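Local coordinates for Non-fluorescent flavoprotein (PDB 1FVP) that binds two myristate-bearing FMN molecules per subunit as a homodimeric flavoprotein of the bacterial luciferase family, with possible FMN-linked alkanal monooxygenase activity, at residues N208-K211 with S212-D216; I215-N218 with N219-I222. All blocks are in the same frame, centred on the assembly; numbering follows the deposited sequence.

Contact 1. Residues N208-K211 with S212-D216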
ATOM      1  N   ASN A 208      19.872 -17.976   1.268  1.00 20.02           N
ATOM      2  CA  ASN A 208      20.562 -18.051   2.562  1.00 20.16           C
ATOM      3  C   ASN A 208      21.350 -16.795   2.896  1.00 19.70           C
ATOM      4  O   ASN A 208      21.407 -16.492   4.113  1.00 20.37           O
ATOM      5  CB  ASN A 208      21.385 -19.326   2.753  1.00 21.73           C
ATOM      6  CG  ASN A 208      20.470 -20.328   3.472  1.00 23.41           C
ATOM      7  OD1 ASN A 208      20.222 -20.175   4.684  1.00 23.56           O
ATOM      8  ND2 ASN A 208      19.988 -21.266   2.658  1.00 23.85           N
ATOM      9  N   LYS A 209      21.912 -16.156   1.888  1.00 18.42           N
ATOM     10  CA  LYS A 209      22.664 -14.917   2.172  1.00 17.88           C
ATOM     11  C   LYS A 209      21.602 -13.994   2.792  1.00 18.22           C
ATOM     12  O   LYS A 209      21.701 -13.732   3.988  1.00 18.39           O
ATOM     13  CB  LYS A 209      23.243 -14.152   1.017  1.00 16.27           C
ATOM     14  CG  LYS A 209      24.438 -13.283   1.367  1.00 15.43           C
ATOM     15  CD  LYS A 209      25.269 -12.996   0.122  1.00 15.84           C
ATOM     16  CE  LYS A 209      24.501 -12.397  -1.028  1.00 15.54           C
ATOM     17  NZ  LYS A 209      25.341 -12.219  -2.252  1.00 15.80           N
ATOM     18  N   LYS A 210      20.677 -13.654   1.909  1.00 18.76           N
ATOM     19  CA  LYS A 210      19.533 -12.770   2.190  1.00 18.44           C
ATOM     20  C   LYS A 210      18.887 -13.032   3.541  1.00 18.92           C
ATOM     21  O   LYS A 210      18.736 -12.063   4.330  1.00 18.91           O
ATOM     22  CB  LYS A 210      18.520 -12.733   1.063  1.00 16.54           C
ATOM     23  CG  LYS A 210      17.128 -12.275   1.488  1.00 16.18           C
ATOM     24  CD  LYS A 210      16.240 -11.997   0.287  1.00 16.02           C
ATOM     25  CE  LYS A 210      15.356 -13.166  -0.100  1.00 14.96           C
ATOM     26  NZ  LYS A 210      14.901 -12.991  -1.514  1.00 14.03           N
ATOM     27  N   LYS A 211      18.538 -14.272   3.838  1.00 19.25           N
ATOM     28  CA  LYS A 211      17.933 -14.553   5.157  1.00 20.13           C
ATOM     29  C   LYS A 211      18.932 -14.158   6.237  1.00 20.17           C
ATOM     30  O   LYS A 211      18.514 -13.695   7.302  1.00 20.39           O
ATOM     31  CB  LYS A 211      17.477 -15.988   5.345  1.00 21.11           C
ATOM     32  CG  LYS A 211      17.185 -16.387   6.783  1.00 22.37           C
ATOM     33  CD  LYS A 211      17.020 -17.876   6.989  1.00 23.72           C
ATOM     34  CE  LYS A 211      18.235 -18.670   6.577  1.00 25.82           C
ATOM     35  NZ  LYS A 211      19.420 -18.516   7.469  1.00 26.71           N
ATOM     36  N   SER A 212      20.215 -14.309   5.975  1.00 20.78           N
ATOM     37  CA  SER A 212      21.250 -13.981   6.968  1.00 21.56           C
ATOM     38  C   SER A 212      21.540 -12.510   7.102  1.00 22.14           C
ATOM     39  O   SER A 212      21.860 -12.052   8.221  1.00 22.34           O
ATOM     40  CB  SER A 212      22.504 -14.812   6.749  1.00 21.83           C
ATOM     41  OG  SER A 212      22.168 -16.138   7.178  1.00 22.81           O
ATOM     42  N   VAL A 213      21.436 -11.798   5.996  1.00 22.96           N
ATOM     43  CA  VAL A 213      21.655 -10.350   5.986  1.00 23.06           C
ATOM     44  C   VAL A 213      20.403  -9.669   6.570  1.00 23.65           C
ATOM     45  O   VAL A 213      20.469  -8.462   6.822  1.00 24.13           O
ATOM     46  CB  VAL A 213      21.916  -9.777   4.588  1.00 22.62           C
ATOM     47  CG1 VAL A 213      23.170  -8.909   4.597  1.00 23.41           C
ATOM     48  CG2 VAL A 213      21.913 -10.792   3.480  1.00 21.96           C
ATOM     49  N   MET A 214      19.325 -10.426   6.720  1.00 24.20           N
ATOM     50  CA  MET A 214      18.075  -9.859   7.246  1.00 24.70           C
ATOM     51  C   MET A 214      17.988 -10.020   8.754  1.00 25.08           C
ATOM     52  O   MET A 214      17.900  -9.009   9.467  1.00 25.04           O
ATOM     53  CB  MET A 214      16.835 -10.365   6.526  1.00 24.39           C
ATOM     54  CG  MET A 214      16.583  -9.522   5.290  1.00 23.80           C
ATOM     55  SD  MET A 214      15.104 -10.188   4.466  1.00 23.21           S
ATOM     56  CE  MET A 214      13.805  -9.544   5.522  1.00 23.22           C
ATOM     57  N   ILE A 215      18.033 -11.252   9.222  1.00 26.00           N
ATOM     58  CA  ILE A 215      17.951 -11.446  10.679  1.00 26.79           C
ATOM     59  C   ILE A 215      19.190 -10.922  11.379  1.00 27.12           C
ATOM     60  O   ILE A 215      19.120 -10.831  12.623  1.00 27.38           O
ATOM     61  CB  ILE A 215      17.458 -12.860  11.079  1.00 27.18           C
ATOM     62  CG1 ILE A 215      18.561 -13.706  11.765  1.00 27.36           C
ATOM     63  CG2 ILE A 215      16.790 -13.639   9.914  1.00 27.45           C
ATOM     64  CD1 ILE A 215      18.125 -14.123  13.218  1.00 27.94           C
ATOM     65  N   ASP A 216      20.250 -10.568  10.679  1.00 27.80           N
ATOM     66  CA  ASP A 216      21.445 -10.035  11.345  1.00 28.84           C
ATOM     67  C   ASP A 216      21.095  -8.661  11.969  1.00 28.82           C
ATOM     68  O   ASP A 216      21.230  -8.473  13.173  1.00 29.32           O
ATOM     69  CB  ASP A 216      22.639  -9.739  10.452  1.00 30.71           C
ATOM     70  CG  ASP A 216      23.704 -10.814  10.544  1.00 32.28           C
ATOM     71  OD1 ASP A 216      23.290 -11.935  10.890  1.00 32.92           O
ATOM     72  OD2 ASP A 216      24.855 -10.406  10.263  1.00 32.97           O
TER
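Ile215 N to Lys211 O, at 3.1 Å, is a nearly straight helical bond with an N-H...O angle of 174°. Just before it in the same ladder, Val213 N reaches Lys209 O at 2.8 Å and Ser212 N reaches Asn208 O at 3.1 Å, both more bent. The Asn208 carbonyl takes a second, weak bond from the hydroxyl of its partner residue: Ser212 OG lies 3.2 Å from Asn208 O. The chi1 of -73° places OG beside the Ser212 backbone N, which lets both groups approach Asn208 O.

Around this ladder, three lysines each lie alongside the apolar residue four positions later. CG of Lys209 comes 4.1 Å from CG2 of Val213, CG of Lys210 comes 4.2 Å from SD of Met214, and CG of Lys211 meets CG2 of Ile215; the pairs touch through methylenes.

Lys210 carries its amine to Thr31 OG1, a hydrogen bond to helix 23-38. Lys211 and Ile215 rest on that helix too, while Met214 packs on Phe201 and Val213 on Met204, both in the loop between strand 195-199 and helix 207-227.

Contact 2. Residues I215-N218 with N219-I222. With FMA (6-(3-tetradecanoic acid) flavine mononucleotide), chain D.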
ATOM      1  N   ILE A 215      18.033 -11.252   9.222  1.00 26.00           N
ATOM      2  CA  ILE A 215      17.951 -11.446  10.679  1.00 26.79           C
ATOM      3  C   ILE A 215      19.190 -10.922  11.379  1.00 27.12           C
ATOM      4  O   ILE A 215      19.120 -10.831  12.623  1.00 27.38           O
ATOM      5  CB  ILE A 215      17.458 -12.860  11.079  1.00 27.18           C
ATOM      6  CG1 ILE A 215      18.561 -13.706  11.765  1.00 27.36           C
ATOM      7  CG2 ILE A 215      16.790 -13.639   9.914  1.00 27.45           C
ATOM      8  CD1 ILE A 215      18.125 -14.123  13.218  1.00 27.94           C
ATOM      9  N   ASP A 216      20.250 -10.568  10.679  1.00 27.80           N
ATOM     10  CA  ASP A 216      21.445 -10.035  11.345  1.00 28.84           C
ATOM     11  C   ASP A 216      21.095  -8.661  11.969  1.00 28.82           C
ATOM     12  O   ASP A 216      21.230  -8.473  13.173  1.00 29.32           O
ATOM     13  CB  ASP A 216      22.639  -9.739  10.452  1.00 30.71           C
ATOM     14  CG  ASP A 216      23.704 -10.814  10.544  1.00 32.28           C
ATOM     15  OD1 ASP A 216      23.290 -11.935  10.890  1.00 32.92           O
ATOM     16  OD2 ASP A 216      24.855 -10.406  10.263  1.00 32.97           O
ATOM     17  N   LEU A 217      20.751  -7.827  11.023  1.00 28.47           N
ATOM     18  CA  LEU A 217      20.354  -6.433  11.118  1.00 28.11           C
ATOM     19  C   LEU A 217      19.147  -6.201  12.031  1.00 28.34           C
ATOM     20  O   LEU A 217      18.965  -5.127  12.618  1.00 28.20           O
ATOM     21  CB  LEU A 217      20.138  -5.992   9.658  1.00 26.55           C
ATOM     22  CG  LEU A 217      19.179  -4.835   9.472  1.00 25.65           C
ATOM     23  CD1 LEU A 217      19.718  -3.611  10.198  1.00 26.12           C
ATOM     24  CD2 LEU A 217      19.117  -4.542   7.983  1.00 26.52           C
ATOM     25  N   ASN A 218      18.333  -7.234  12.127  1.00 28.63           N
ATOM     26  CA  ASN A 218      17.134  -7.262  12.970  1.00 28.79           C
ATOM     27  C   ASN A 218      17.674  -7.201  14.406  1.00 29.18           C
ATOM     28  O   ASN A 218      17.371  -6.345  15.218  1.00 29.60           O
ATOM     29  CB  ASN A 218      16.374  -8.555  12.723  1.00 28.66           C
ATOM     30  CG  ASN A 218      15.379  -8.842  13.837  1.00 29.00           C
ATOM     31  OD1 ASN A 218      15.757  -9.331  14.912  1.00 28.86           O
ATOM     32  ND2 ASN A 218      14.117  -8.537  13.552  1.00 28.67           N
ATOM     33  N   ASN A 219      18.519  -8.180  14.628  1.00 29.67           N
ATOM     34  CA  ASN A 219      19.242  -8.459  15.876  1.00 29.83           C
ATOM     35  C   ASN A 219      20.199  -7.318  16.222  1.00 29.92           C
ATOM     36  O   ASN A 219      20.782  -7.240  17.313  1.00 29.09           O
ATOM     37  CB  ASN A 219      19.852  -9.854  15.736  1.00 30.06           C
ATOM     38  CG  ASN A 219      18.780 -10.931  15.700  1.00 30.52           C
ATOM     39  OD1 ASN A 219      18.869 -11.925  16.453  1.00 31.85           O
ATOM     40  ND2 ASN A 219      17.767 -10.767  14.858  1.00 30.16           N
ATOM     41  N   GLN A 220      20.315  -6.424  15.255  1.00 30.29           N
ATOM     42  CA  GLN A 220      21.136  -5.230  15.343  1.00 31.26           C
ATOM     43  C   GLN A 220      20.244  -4.078  15.833  1.00 31.85           C
ATOM     44  O   GLN A 220      20.530  -3.532  16.913  1.00 32.85           O
ATOM     45  CB  GLN A 220      21.829  -4.778  14.064  1.00 31.40           C
ATOM     46  CG  GLN A 220      22.970  -3.835  14.408  1.00 31.68           C
ATOM     47  CD  GLN A 220      23.608  -3.217  13.199  1.00 32.08           C
ATOM     48  OE1 GLN A 220      23.082  -3.223  12.093  1.00 32.69           O
ATOM     49  NE2 GLN A 220      24.788  -2.656  13.445  1.00 32.45           N
ATOM     50  N   VAL A 221      19.232  -3.744  15.059  1.00 31.94           N
ATOM     51  CA  VAL A 221      18.327  -2.646  15.459  1.00 31.71           C
ATOM     52  C   VAL A 221      17.676  -3.003  16.790  1.00 32.13           C
ATOM     53  O   VAL A 221      17.781  -2.250  17.775  1.00 32.52           O
ATOM     54  CB  VAL A 221      17.327  -2.345  14.343  1.00 31.20           C
ATOM     55  CG1 VAL A 221      16.341  -1.259  14.739  1.00 31.85           C
ATOM     56  CG2 VAL A 221      18.039  -1.997  13.055  1.00 31.28           C
ATOM     57  N   ILE A 222      17.041  -4.156  16.841  1.00 32.30           N
ATOM     58  CA  ILE A 222      16.374  -4.622  18.056  1.00 32.71           C
ATOM     59  C   ILE A 222      17.261  -4.330  19.259  1.00 33.69           C
ATOM     60  O   ILE A 222      16.717  -4.151  20.357  1.00 34.12           O
ATOM     61  CB  ILE A 222      15.930  -6.114  17.963  1.00 32.38           C
ATOM     62  CG1 ILE A 222      14.765  -6.347  18.953  1.00 32.76           C
ATOM     63  CG2 ILE A 222      17.074  -7.122  18.229  1.00 32.42           C
ATOM     64  CD1 ILE A 222      13.451  -5.584  18.611  1.00 33.01           C
TER
HETATM   65  N1  FMA D 233      21.459   8.022  14.320  1.00 60.48           N
HETATM   66  C2  FMA D 233      20.207   8.018  14.778  1.00 60.72           C
HETATM   67  O2  FMA D 233      19.566   8.918  15.171  1.00 61.31           O
HETATM   68  N3  FMA D 233      19.474   6.760  14.819  1.00 60.32           N
HETATM   69  C4  FMA D 233      20.044   5.610  14.407  1.00 60.08           C
HETATM   70  O4  FMA D 233      19.397   4.587  14.467  1.00 60.17           O
HETATM   71  C4A FMA D 233      21.390   5.638  13.925  1.00 59.98           C
HETATM   72  N5  FMA D 233      22.038   4.581  13.504  1.00 59.61           N
HETATM   73  C5A FMA D 233      23.298   4.543  13.044  1.00 59.09           C
HETATM   74  C6  FMA D 233      23.906   3.367  12.614  1.00 58.14           C
HETATM   75  C7  FMA D 233      25.200   3.433  12.160  1.00 58.58           C
HETATM   76  C7M FMA D 233      25.989   2.180  11.642  1.00 58.82           C
HETATM   77  C8  FMA D 233      25.931   4.678  12.130  1.00 58.87           C
HETATM   78  C8M FMA D 233      27.340   4.797  11.648  1.00 58.53           C
HETATM   79  C9  FMA D 233      25.298   5.822  12.567  1.00 59.24           C
HETATM   80  C9A FMA D 233      24.011   5.825  13.019  1.00 59.43           C
HETATM   81  N10 FMA D 233      23.317   6.943  13.464  1.00 59.88           N
HETATM   82  C10 FMA D 233      22.067   6.962  13.924  1.00 60.07           C
HETATM   83  C1B FMA D 233      24.012   8.306  13.454  1.00 60.34           C
HETATM   84  C2B FMA D 233      23.033   9.547  13.294  1.00 61.21           C
HETATM   85  O2B FMA D 233      23.645  10.245  12.224  1.00 61.05           O
HETATM   86  C3B FMA D 233      22.991  10.324  14.590  1.00 62.19           C
HETATM   87  O3' FMA D 233      23.376   9.533  15.669  1.00 62.26           O
HETATM   88  C4B FMA D 233      21.648  10.984  14.923  1.00 63.13           C
HETATM   89  O4' FMA D 233      21.235  11.899  13.845  1.00 62.91           O
HETATM   90  C5B FMA D 233      21.757  11.813  16.233  1.00 64.30           C
HETATM   91  O5' FMA D 233      21.370  13.264  15.852  1.00 65.69           O
HETATM   92  P   FMA D 233      22.155  14.600  16.163  1.00 66.69           P
HETATM   93  O1P FMA D 233      21.998  14.651  17.723  1.00 66.42           O
HETATM   94  O2P FMA D 233      23.530  14.414  15.746  1.00 66.35           O
HETATM   95  O3P FMA D 233      21.593  15.608  15.403  1.00 66.81           O
HETATM   96  C1' FMA D 233      22.966   0.240  14.284  0.92 56.81           C
HETATM   97  O1' FMA D 233      24.093  -0.160  13.800  0.84 56.91           O
HETATM   98  O2' FMA D 233      22.506  -0.332  15.278  0.69 56.83           O
HETATM   99  C2' FMA D 233      22.730   1.697  14.062  0.94 56.80           C
HETATM  100  C3' FMA D 233      23.106   2.131  12.639  0.98 56.83           C
HETATM  101  C4' FMA D 233      21.862   2.126  11.804  1.00 55.71           C
HETATM  102  C5' FMA D 233      21.511   0.915  10.975  1.00 54.27           C
HETATM  103  C6' FMA D 233      21.063   1.256   9.575  1.00 52.90           C
HETATM  104  C7' FMA D 233      20.131   0.207   8.985  1.00 51.63           C
HETATM  105  C8' FMA D 233      20.598  -0.484   7.775  1.00 50.39           C
HETATM  106  C9' FMA D 233      20.229   0.058   6.405  1.00 49.40           C
HETATM  107  C11 FMA D 233      21.057  -0.510   5.293  1.00 48.72           C
HETATM  108  C12 FMA D 233      21.489  -1.930   5.260  1.00 48.26           C
HETATM  109  C13 FMA D 233      22.208  -2.463   4.066  1.00 47.59           C
HETATM  110  C14 FMA D 233      22.563  -3.915   4.073  1.00 47.07           C
HETATM  111  C15 FMA D 233      23.118  -4.428   5.372  1.00 46.97           C
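Leu217 and Val221, one helical turn apart, make the apolar contact here, lying side by side with CD1 of Leu217 3.7 Å from CG2 of Val221. Leu217 CD1 also comes near Gln220 OE1, where the two side chains pass at a slant.

Two backbone bonds of good geometry run through these residues. Val221 N to Leu217 O spans 2.8 Å and is almost straight (174°), whereas Ile222 N meets Asn218 O at 2.7 Å with a more bent N-H but nearly in line with the carbonyl bond. The preceding bond, Asn219 N to Ile215 O, is weak at 3.4 Å.

Among the polar side chains, the carboxamides of Asn218 and Asn219 are neighbours, with their planes 51° apart. CG of Asn219 sits beside its own backbone N (chi1 -68°), which folds the amide back along the helix until its ND2 lies against both Ile215 O and Asn218 OD1. The angles at these approaches are poor, so proximity rather than hydrogen bonding is what the geometry supports. The CD1 methyl of Ile215 is 3.8 Å from Asn219 ND2. Asn218 also touches Thr39 and Ser40, just beyond helix 23-38.

Gln220 supplies the ligand contact. Its chain is extended and carries the amide to the fatty-acid carboxylate of the FMN adduct, where Gln220 NE2 makes a close polar approach, 2.6 Å from O1' of FMA. Gln220 CG lies 3.6 Å from O2' of FMA. Hydrogen bonds join FMA to Asn2 O and Asn193 OD1. The arrangement is that of an amphipathic alpha-helix with i to i+4 contacts, whose Gln220 flank forms part of a flavin-myristate pocket.

In the fold
Contacts 1 and 2 are overlapping segments of one helix, 207-227, which follows strand 195-199 of the mixed sheet and is the last helix of the chain. Contact 1 comes first; the two share Ile215 and Asp216, and their centres are 10 Å apart. Each is partly buried, its centre about 18 Å from the centre of the chain, and helix 23-38 flanks both contacts through Ile215. The side chain of Val213 is about 5 Å from the fatty-acid tail of the same FMA whose carboxylate Gln220 approaches. A single terminal helix therefore combines packing against helix 23-38 with flavin-myristate binding.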